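Local coordinates for DNA polymerase III subunit delta (Bacillus subtilis, PDB 3ZH9), which probably acts as the clamp-loader subunit that wrenches open the ring-shaped beta sliding clamp so that it can be loaded onto primed DNA, at residues M1-W6 with V156-T161; A64-F69 with P111-V116; Q217-L222 with A253-Q258. All coordinates share one frame; numbering follows the deposited sequence.

Contact 1: M1-W6 with V156-T161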
loop_
_atom_site.group_PDB
_atom_site.type_symbol
_atom_site.label_atom_id
_atom_site.label_comp_id
_atom_site.label_asym_id
_atom_site.label_seq_id
_atom_site.Cartn_x
_atom_site.Cartn_y
_atom_site.Cartn_z
ATOM N N MET A 1 -8.448 10.733 10.097
ATOM C CA MET A 1 -8.127 10.234 8.764
ATOM C C MET A 1 -6.843 10.898 8.258
ATOM O O MET A 1 -6.435 11.954 8.786
ATOM C CB MET A 1 -9.283 10.515 7.792
ATOM N N VAL A 2 -6.223 10.301 7.234
ATOM C CA VAL A 2 -5.049 10.914 6.615
ATOM C C VAL A 2 -5.361 12.354 6.224
ATOM O O VAL A 2 -4.534 13.249 6.376
ATOM C CB VAL A 2 -4.544 10.131 5.366
ATOM C CG1 VAL A 2 -4.439 11.038 4.181
ATOM C CG2 VAL A 2 -3.185 9.507 5.637
ATOM N N PHE A 3 -6.570 12.583 5.733
ATOM C CA PHE A 3 -6.939 13.901 5.217
ATOM C C PHE A 3 -6.982 14.997 6.299
ATOM O O PHE A 3 -6.648 16.151 6.047
ATOM C CB PHE A 3 -8.257 13.801 4.452
ATOM C CG PHE A 3 -8.177 12.877 3.275
ATOM C CD1 PHE A 3 -7.332 13.161 2.231
ATOM C CD2 PHE A 3 -8.922 11.714 3.225
ATOM C CE1 PHE A 3 -7.224 12.309 1.134
ATOM C CE2 PHE A 3 -8.831 10.861 2.121
ATOM C CZ PHE A 3 -7.980 11.164 1.086
ATOM N N ASP A 4 -7.355 14.616 7.508
ATOM C CA ASP A 4 -7.398 15.553 8.633
ATOM C C ASP A 4 -5.980 16.080 8.874
ATOM O O ASP A 4 -5.742 17.286 8.907
ATOM C CB ASP A 4 -7.966 14.829 9.851
ATOM C CG ASP A 4 -7.904 15.657 11.145
ATOM O OD1 ASP A 4 -8.292 16.851 11.169
ATOM O OD2 ASP A 4 -7.482 15.075 12.167
ATOM N N VAL A 5 -5.033 15.162 9.013
ATOM C CA VAL A 5 -3.643 15.544 9.150
ATOM C C VAL A 5 -3.164 16.403 7.972
ATOM O O VAL A 5 -2.588 17.466 8.185
ATOM C CB VAL A 5 -2.730 14.323 9.364
ATOM C CG1 VAL A 5 -1.236 14.750 9.435
ATOM C CG2 VAL A 5 -3.124 13.620 10.635
ATOM N N TRP A 6 -3.414 15.971 6.737
ATOM C CA TRP A 6 -2.883 16.707 5.585
ATOM C C TRP A 6 -3.401 18.133 5.538
ATOM O O TRP A 6 -2.640 19.070 5.317
ATOM C CB TRP A 6 -3.170 15.988 4.259
ATOM C CG TRP A 6 -2.468 14.653 4.127
ATOM C CD1 TRP A 6 -1.662 14.048 5.056
ATOM C CD2 TRP A 6 -2.524 13.762 3.003
ATOM N NE1 TRP A 6 -1.216 12.836 4.581
ATOM C CE2 TRP A 6 -1.734 12.637 3.323
ATOM C CE3 TRP A 6 -3.164 13.808 1.760
ATOM C CZ2 TRP A 6 -1.560 11.573 2.438
ATOM C CZ3 TRP A 6 -2.989 12.744 0.881
ATOM C CH2 TRP A 6 -2.198 11.645 1.225
ATOM N N VAL A 156 -12.412 9.730 -3.887
ATOM C CA VAL A 156 -13.267 10.899 -3.961
ATOM C C VAL A 156 -12.748 12.032 -3.080
ATOM O O VAL A 156 -12.697 13.196 -3.501
ATOM C CB VAL A 156 -14.721 10.538 -3.597
ATOM C CG1 VAL A 156 -15.559 11.807 -3.325
ATOM C CG2 VAL A 156 -15.344 9.699 -4.715
ATOM N N ASN A 157 -12.347 11.690 -1.860
ATOM C CA ASN A 157 -11.850 12.692 -0.935
ATOM C C ASN A 157 -10.494 13.200 -1.371
ATOM O O ASN A 157 -10.151 14.338 -1.114
ATOM C CB ASN A 157 -11.763 12.133 0.482
ATOM C CG ASN A 157 -13.120 11.982 1.123
ATOM O OD1 ASN A 157 -13.999 12.828 0.942
ATOM N ND2 ASN A 157 -13.306 10.894 1.872
ATOM N N LEU A 158 -9.719 12.344 -2.022
ATOM C CA LEU A 158 -8.395 12.741 -2.466
ATOM C C LEU A 158 -8.490 13.893 -3.478
ATOM O O LEU A 158 -7.751 14.867 -3.376
ATOM C CB LEU A 158 -7.642 11.550 -3.061
ATOM C CG LEU A 158 -6.219 11.886 -3.486
ATOM C CD1 LEU A 158 -5.478 12.484 -2.318
ATOM C CD2 LEU A 158 -5.484 10.653 -4.029
ATOM N N ALA A 159 -9.398 13.773 -4.445
ATOM C CA ALA A 159 -9.631 14.840 -5.419
ATOM C C ALA A 159 -9.893 16.190 -4.742
ATOM O O ALA A 159 -9.387 17.227 -5.176
ATOM C CB ALA A 159 -10.798 14.463 -6.377
ATOM N N LYS A 160 -10.677 16.182 -3.671
ATOM C CA LYS A 160 -10.965 17.415 -2.941
ATOM C C LYS A 160 -9.714 18.108 -2.393
ATOM O O LYS A 160 -9.677 19.333 -2.291
ATOM C CB LYS A 160 -11.955 17.156 -1.807
ATOM C CG LYS A 160 -13.372 16.813 -2.252
ATOM C CD LYS A 160 -14.233 16.553 -1.021
ATOM C CE LYS A 160 -15.626 16.089 -1.381
ATOM N NZ LYS A 160 -16.359 15.674 -0.159
ATOM N N THR A 161 -8.689 17.340 -2.033
ATOM C CA THR A 161 -7.475 17.953 -1.510
ATOM C C THR A 161 -6.730 18.760 -2.575
ATOM O O THR A 161 -5.836 19.543 -2.253
ATOM C CB THR A 161 -6.513 16.924 -0.899
ATOM O OG1 THR A 161 -5.807 16.241 -1.944
ATOM C CG2 THR A 161 -7.275 15.924 -0.033
#

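Contact 2: A64-F69 with P111-V116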
loop_
_atom_site.group_PDB
_atom_site.type_symbol
_atom_site.label_atom_id
_atom_site.label_comp_id
_atom_site.label_asym_id
_atom_site.label_seq_id
_atom_site.Cartn_x
_atom_site.Cartn_y
_atom_site.Cartn_z
ATOM N N ALA A 64 16.688 12.266 23.463
ATOM C CA ALA A 64 17.720 13.275 23.685
ATOM C C ALA A 64 17.763 14.238 22.499
ATOM O O ALA A 64 17.931 15.453 22.666
ATOM C CB ALA A 64 19.101 12.619 23.917
ATOM N N ASP A 65 17.608 13.698 21.297
ATOM C CA ASP A 65 17.460 14.558 20.120
ATOM C C ASP A 65 16.242 15.472 20.226
ATOM O O ASP A 65 16.311 16.657 19.897
ATOM C CB ASP A 65 17.354 13.731 18.834
ATOM C CG ASP A 65 18.716 13.379 18.256
ATOM O OD1 ASP A 65 19.608 12.959 19.032
ATOM O OD2 ASP A 65 18.897 13.538 17.028
ATOM N N ALA A 66 15.127 14.911 20.672
ATOM C CA ALA A 66 13.868 15.654 20.698
ATOM C C ALA A 66 13.999 16.819 21.669
ATOM O O ALA A 66 13.379 17.869 21.498
ATOM C CB ALA A 66 12.747 14.748 21.106
ATOM N N GLU A 67 14.842 16.641 22.681
ATOM C CA GLU A 67 14.991 17.666 23.694
ATOM C C GLU A 67 16.098 18.674 23.389
ATOM O O GLU A 67 16.423 19.519 24.208
ATOM C CB GLU A 67 15.096 17.038 25.084
ATOM C CG GLU A 67 13.725 16.995 25.755
ATOM C CD GLU A 67 13.576 15.872 26.756
ATOM O OE1 GLU A 67 14.575 15.158 27.008
ATOM O OE2 GLU A 67 12.453 15.709 27.291
ATOM N N THR A 68 16.645 18.597 22.182
ATOM C CA THR A 68 17.641 19.557 21.722
ATOM C C THR A 68 16.950 20.693 20.979
ATOM O O THR A 68 16.038 20.449 20.186
ATOM C CB THR A 68 18.623 18.884 20.747
ATOM O OG1 THR A 68 19.258 17.784 21.401
ATOM C CG2 THR A 68 19.685 19.869 20.282
ATOM N N PHE A 69 17.370 21.930 21.232
ATOM C CA PHE A 69 16.878 23.067 20.466
ATOM C C PHE A 69 17.151 22.851 18.984
ATOM O O PHE A 69 18.161 22.253 18.614
ATOM C CB PHE A 69 17.555 24.372 20.901
ATOM C CG PHE A 69 17.261 24.771 22.315
ATOM C CD1 PHE A 69 16.108 24.341 22.951
ATOM C CD2 PHE A 69 18.144 25.589 23.013
ATOM C CE1 PHE A 69 15.836 24.710 24.259
ATOM C CE2 PHE A 69 17.878 25.965 24.320
ATOM C CZ PHE A 69 16.718 25.524 24.943
ATOM N N PRO A 111 8.611 21.916 22.952
ATOM C CA PRO A 111 7.697 22.690 22.104
ATOM C C PRO A 111 8.287 22.982 20.724
ATOM O O PRO A 111 7.562 23.250 19.757
ATOM C CB PRO A 111 7.496 23.977 22.900
ATOM C CG PRO A 111 8.755 24.115 23.730
ATOM C CD PRO A 111 9.153 22.707 24.077
ATOM N N TYR A 112 9.607 22.894 20.631
ATOM C CA TYR A 112 10.322 23.218 19.404
ATOM C C TYR A 112 10.577 21.984 18.532
ATOM O O TYR A 112 11.175 22.073 17.463
ATOM C CB TYR A 112 11.647 23.876 19.774
ATOM C CG TYR A 112 12.324 23.209 20.962
ATOM C CD1 TYR A 112 13.036 22.018 20.817
ATOM C CD2 TYR A 112 12.243 23.775 22.235
ATOM C CE1 TYR A 112 13.659 21.423 21.913
ATOM C CE2 TYR A 112 12.855 23.190 23.333
ATOM C CZ TYR A 112 13.563 22.018 23.173
ATOM O OH TYR A 112 14.169 21.454 24.280
ATOM N N THR A 113 10.122 20.835 19.010
ATOM C CA THR A 113 10.300 19.568 18.312
ATOM C C THR A 113 8.958 19.021 17.836
ATOM O O THR A 113 7.956 19.080 18.555
ATOM C CB THR A 113 10.964 18.515 19.245
ATOM O OG1 THR A 113 12.325 18.874 19.478
ATOM C CG2 THR A 113 10.909 17.116 18.641
ATOM N N VAL A 114 8.934 18.514 16.614
ATOM C CA VAL A 114 7.838 17.655 16.169
ATOM C C VAL A 114 8.308 16.199 16.219
ATOM O O VAL A 114 9.224 15.792 15.490
ATOM C CB VAL A 114 7.352 18.023 14.748
ATOM C CG1 VAL A 114 6.210 17.079 14.306
ATOM C CG2 VAL A 114 6.936 19.507 14.705
ATOM N N PHE A 115 7.680 15.430 17.102
ATOM C CA PHE A 115 8.056 14.040 17.375
ATOM C C PHE A 115 7.014 13.104 16.742
ATOM O O PHE A 115 5.830 13.132 17.116
ATOM C CB PHE A 115 8.082 13.836 18.892
ATOM C CG PHE A 115 8.695 12.542 19.339
ATOM C CD1 PHE A 115 7.915 11.391 19.459
ATOM C CD2 PHE A 115 10.051 12.476 19.679
ATOM C CE1 PHE A 115 8.481 10.188 19.889
ATOM C CE2 PHE A 115 10.614 11.287 20.108
ATOM C CZ PHE A 115 9.830 10.140 20.217
ATOM N N VAL A 116 7.444 12.285 15.786
ATOM C CA VAL A 116 6.526 11.372 15.106
ATOM C C VAL A 116 6.863 9.897 15.359
ATOM O O VAL A 116 7.961 9.421 15.051
ATOM C CB VAL A 116 6.466 11.643 13.591
ATOM C CG1 VAL A 116 6.376 13.141 13.321
ATOM C CG2 VAL A 116 7.689 11.102 12.924
#

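Contact 3: Q217-L222 with A253-Q258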
loop_
_atom_site.group_PDB
_atom_site.type_symbol
_atom_site.label_atom_id
_atom_site.label_comp_id
_atom_site.label_asym_id
_atom_site.label_seq_id
_atom_site.Cartn_x
_atom_site.Cartn_y
_atom_site.Cartn_z
ATOM N N GLN A 217 -3.535 -5.437 -13.468
ATOM C CA GLN A 217 -4.978 -5.535 -13.648
ATOM C C GLN A 217 -5.291 -6.329 -14.917
ATOM O O GLN A 217 -6.230 -7.148 -14.948
ATOM C CB GLN A 217 -5.611 -4.143 -13.701
ATOM C CG GLN A 217 -6.975 -4.123 -14.374
ATOM C CD GLN A 217 -8.044 -4.749 -13.520
ATOM O OE1 GLN A 217 -7.876 -4.876 -12.314
ATOM N NE2 GLN A 217 -9.150 -5.146 -14.136
ATOM N N ASN A 218 -4.499 -6.099 -15.965
ATOM C CA ASN A 218 -4.660 -6.861 -17.205
ATOM C C ASN A 218 -4.490 -8.362 -16.964
ATOM O O ASN A 218 -5.303 -9.166 -17.433
ATOM C CB ASN A 218 -3.704 -6.362 -18.289
ATOM C CG ASN A 218 -4.290 -5.205 -19.095
ATOM O OD1 ASN A 218 -5.457 -5.237 -19.488
ATOM N ND2 ASN A 218 -3.496 -4.173 -19.316
ATOM N N ILE A 219 -3.450 -8.730 -16.215
ATOM C CA ILE A 219 -3.230 -10.134 -15.833
ATOM C C ILE A 219 -4.447 -10.691 -15.101
ATOM O O ILE A 219 -4.938 -11.774 -15.426
ATOM C CB ILE A 219 -1.980 -10.305 -14.930
ATOM C CG1 ILE A 219 -0.707 -9.880 -15.664
ATOM C CG2 ILE A 219 -1.877 -11.743 -14.398
ATOM C CD1 ILE A 219 -0.677 -10.271 -17.119
ATOM N N PHE A 220 -4.943 -9.951 -14.111
ATOM C CA PHE A 220 -6.145 -10.384 -13.405
ATOM C C PHE A 220 -7.272 -10.684 -14.393
ATOM O O PHE A 220 -7.913 -11.740 -14.339
ATOM C CB PHE A 220 -6.611 -9.328 -12.386
ATOM C CG PHE A 220 -7.904 -9.688 -11.700
ATOM C CD1 PHE A 220 -7.925 -10.635 -10.685
ATOM C CD2 PHE A 220 -9.097 -9.101 -12.082
ATOM C CE1 PHE A 220 -9.114 -10.983 -10.058
ATOM C CE2 PHE A 220 -10.283 -9.444 -11.464
ATOM C CZ PHE A 220 -10.291 -10.392 -10.450
ATOM N N GLU A 221 -7.508 -9.749 -15.298
ATOM C CA GLU A 221 -8.624 -9.861 -16.241
ATOM C C GLU A 221 -8.410 -11.001 -17.213
ATOM O O GLU A 221 -9.353 -11.718 -17.576
ATOM C CB GLU A 221 -8.816 -8.552 -17.017
ATOM C CG GLU A 221 -9.507 -7.451 -16.220
ATOM C CD GLU A 221 -10.901 -7.850 -15.742
ATOM O OE1 GLU A 221 -11.463 -8.840 -16.267
ATOM O OE2 GLU A 221 -11.432 -7.170 -14.833
ATOM N N LEU A 222 -7.167 -11.165 -17.648
ATOM C CA LEU A 222 -6.843 -12.255 -18.546
ATOM C C LEU A 222 -7.257 -13.569 -17.900
ATOM O O LEU A 222 -7.752 -14.467 -18.567
ATOM C CB LEU A 222 -5.347 -12.271 -18.825
ATOM C CG LEU A 222 -4.811 -13.503 -19.551
ATOM C CD1 LEU A 222 -5.518 -13.674 -20.882
ATOM C CD2 LEU A 222 -3.303 -13.357 -19.741
ATOM N N ALA A 253 5.656 -14.368 -15.230
ATOM C CA ALA A 253 5.926 -14.202 -13.809
ATOM C C ALA A 253 4.705 -13.652 -13.083
ATOM O O ALA A 253 4.322 -14.162 -12.036
ATOM C CB ALA A 253 7.133 -13.282 -13.602
ATOM N N LEU A 254 4.090 -12.610 -13.637
ATOM C CA LEU A 254 2.872 -12.047 -13.047
ATOM C C LEU A 254 1.691 -13.041 -13.030
ATOM O O LEU A 254 0.928 -13.089 -12.073
ATOM C CB LEU A 254 2.467 -10.767 -13.779
ATOM C CG LEU A 254 3.519 -9.648 -13.807
ATOM C CD1 LEU A 254 3.037 -8.460 -14.644
ATOM C CD2 LEU A 254 3.922 -9.192 -12.412
ATOM N N ILE A 255 1.526 -13.798 -14.111
ATOM C CA ILE A 255 0.518 -14.836 -14.157
ATOM C C ILE A 255 0.827 -15.819 -13.027
ATOM O O ILE A 255 -0.035 -16.155 -12.223
ATOM C CB ILE A 255 0.515 -15.542 -15.525
ATOM C CG1 ILE A 255 0.029 -14.572 -16.605
ATOM C CG2 ILE A 255 -0.368 -16.800 -15.488
ATOM C CD1 ILE A 255 0.264 -15.064 -18.043
ATOM N N SER A 256 2.085 -16.232 -12.948
ATOM C CA SER A 256 2.536 -17.129 -11.892
ATOM C C SER A 256 2.236 -16.575 -10.490
ATOM O O SER A 256 1.708 -17.286 -9.642
ATOM C CB SER A 256 4.036 -17.432 -12.061
ATOM O OG SER A 256 4.479 -18.348 -11.076
ATOM N N ASN A 257 2.577 -15.312 -10.242
ATOM C CA ASN A 257 2.303 -14.700 -8.942
ATOM C C ASN A 257 0.803 -14.733 -8.579
ATOM O O ASN A 257 0.431 -14.884 -7.415
ATOM C CB ASN A 257 2.782 -13.236 -8.909
ATOM C CG ASN A 257 4.290 -13.092 -9.117
ATOM O OD1 ASN A 257 5.073 -13.993 -8.809
ATOM N ND2 ASN A 257 4.700 -11.938 -9.640
ATOM N N GLN A 258 -0.057 -14.536 -9.569
ATOM C CA GLN A 258 -1.487 -14.522 -9.305
ATOM C C GLN A 258 -2.002 -15.925 -9.015
ATOM O O GLN A 258 -2.836 -16.113 -8.124
ATOM C CB GLN A 258 -2.267 -13.877 -10.449
ATOM C CG GLN A 258 -3.795 -13.813 -10.225
ATOM C CD GLN A 258 -4.227 -12.932 -9.046
ATOM O OE1 GLN A 258 -3.412 -12.252 -8.419
ATOM N NE2 GLN A 258 -5.527 -12.946 -8.746
#

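Contact 1: M1-W6 with V156-T161
The ring of F3 projects from the N-terminal helix onto N157, L158 and T161, and its contacts show how one aromatic side chain can bridge two helices with no hydrogen bond between the segments 1-6 and 156-161. One interaction is a CH-pi contact: CB of N157 lies over a face of the F3 ring, 4.1 Å from its centroid, while the amide beyond it is turned 69° from the ring plane. On the opposite face V2 CG1 sits toward the rim, and the same methyl lies over the centre of the W6 indole, so it fills the angle between the two rings. Apolar contacts follow. T161 CG2 approaches F3 CD1 obliquely at 3.6 Å, and F3 CZ sits against the backbone of L158. L158 CD1 lies in the plane of the F3 ring at 3.9 Å from CE1, and it also touches the edge of W6, 4.1 Å from CZ3.

The helices run almost parallel, their short axes 11.2 Å apart, and the topology is consistent with an AAA+ module: helix 2-10 lies against strand 139-142 and helix 25-39 of the P-loop-like domain, and helix 148-160 packs through L158 on F186 and I189 of helix 182-195, probably part of the small domain of the module.

With chi1 at 78°, T161 turns OG1 back to L158 O, 2.8 Å away in the carbonyl plane, and leaves CG2 directed at F3. That oxygen is gripped twice, since T161 N also bonds to it. W6 NE1 hydrogen-bonds to T31 OG1 of helix 25-39.

Contact 2: A64-F69 with P111-V116
Y112 meets F69 as an offset edge-to-face pair, with the edge of F69 directed at the face of Y112, centroids 5.0 Å apart and planes at 85°. F69 CD1 comes within 3.5 Å of Y112 CZ, and F69 CA adds a CH-pi contact over the tyrosine ring. At the far end of that ring the hydroxyl gives a hydrogen bond to E67 O, 3.0 Å from OH. The donor stands above the carbonyl plane at a C=O angle of 105°, so the bond is poorly directed. Y112 holds CG between its backbone N and carbonyl carbon (chi1 41°), which stands the ring up against the chain from E67 to F69. A phenylalanine here would probably keep the stack but leave E67 O without its hydroxyl mate.

Beside it, T113 OG1 donates to A66 O; the modelled separation is very short and its exact value doubtful. The last carbonyl of helix 59-66 and the next one after it are thus taken by T113, the first residue of strand 113-119, and by Y112 just before it; the strand is central in the parallel sheet of this P-loop-like domain. A66 CB rests on the edge of F115, 3.8 Å from CD2, and also reaches T113 CG2.

Farther out, R76 of the adjacent strand binds T68 O through NE and F69 O through NH2, so both carbonyls are held by one guanidinium group, and it pairs through its backbone with Y112. Y105 of helix 99-107 packs on A66, E67 and T113.

Contact 3: Q217-L222 with A253-Q258
Q258 NE2 is held by a hydrogen bond to Q295 OE1 and at the same time lies in the plane of the F220 ring, at its edge, 3.9 Å from CD1. The amide stands nearly upright to that ring, the two planes 84° apart, so this is an edge contact and not a stack. A bend at chi2 (64°) brings the end of the glutamine round to the phenylalanine. The oxygen of the same amide, OE1, takes a weak bond from R288, while Q295 returns a weak bond through NE2 to F220 O; helix 286-296 thereby reaches both partners, F220 only by that weak bond.

Away from this polar corner the side-chain contacts are aliphatic. I219 divides its two branches between neighbouring residues of the other helix. CG1 reaches L254 CB at 3.8 Å and L254 CD1 a little farther off, the two side chains crossing at about a right angle. CG2 instead settles over the backbone, 3.9 Å from I255 CA, and touches I255 CG1 at 4.1 Å. One turn on, L222 CD2 meets I255 CD1 more loosely, at 4.3 Å. L241 of helix 231-243 also packs on I219, and I237 of that helix on L222.

The axes cross at -65° and approach to 9.8 Å, a steep crossing in which a few side chains carry the whole contact. Such packing, here between helices with one other between them along the chain, builds the all-helical C-terminal domain of the HolA family, which in clamp loaders forms the collar.

Overall arrangement
The three contacts fall in different parts of a multidomain chain. Contact 2 is nested along the sequence inside the loop closed by contact 1, and contact 3 follows both. Contact 2 lies at the sheet of the P-loop-like domain, whose five parallel strands run in the order 2-3-4-1-5; contact 1, with its centre 27 Å away, joins that domain's N-terminal helix to helix 148-160. Contact 3 belongs to the separate helical C-terminal domain, its centre 31 Å from that of contact 1 and 47 Å from that of contact 2, across the centre of the chain. Nearest atoms are about 9 Å apart between contacts 1 and 2, 17 Å between 1 and 3, and 32 Å between 2 and 3, each contact belonging to a different part of this clamp-loader subunit.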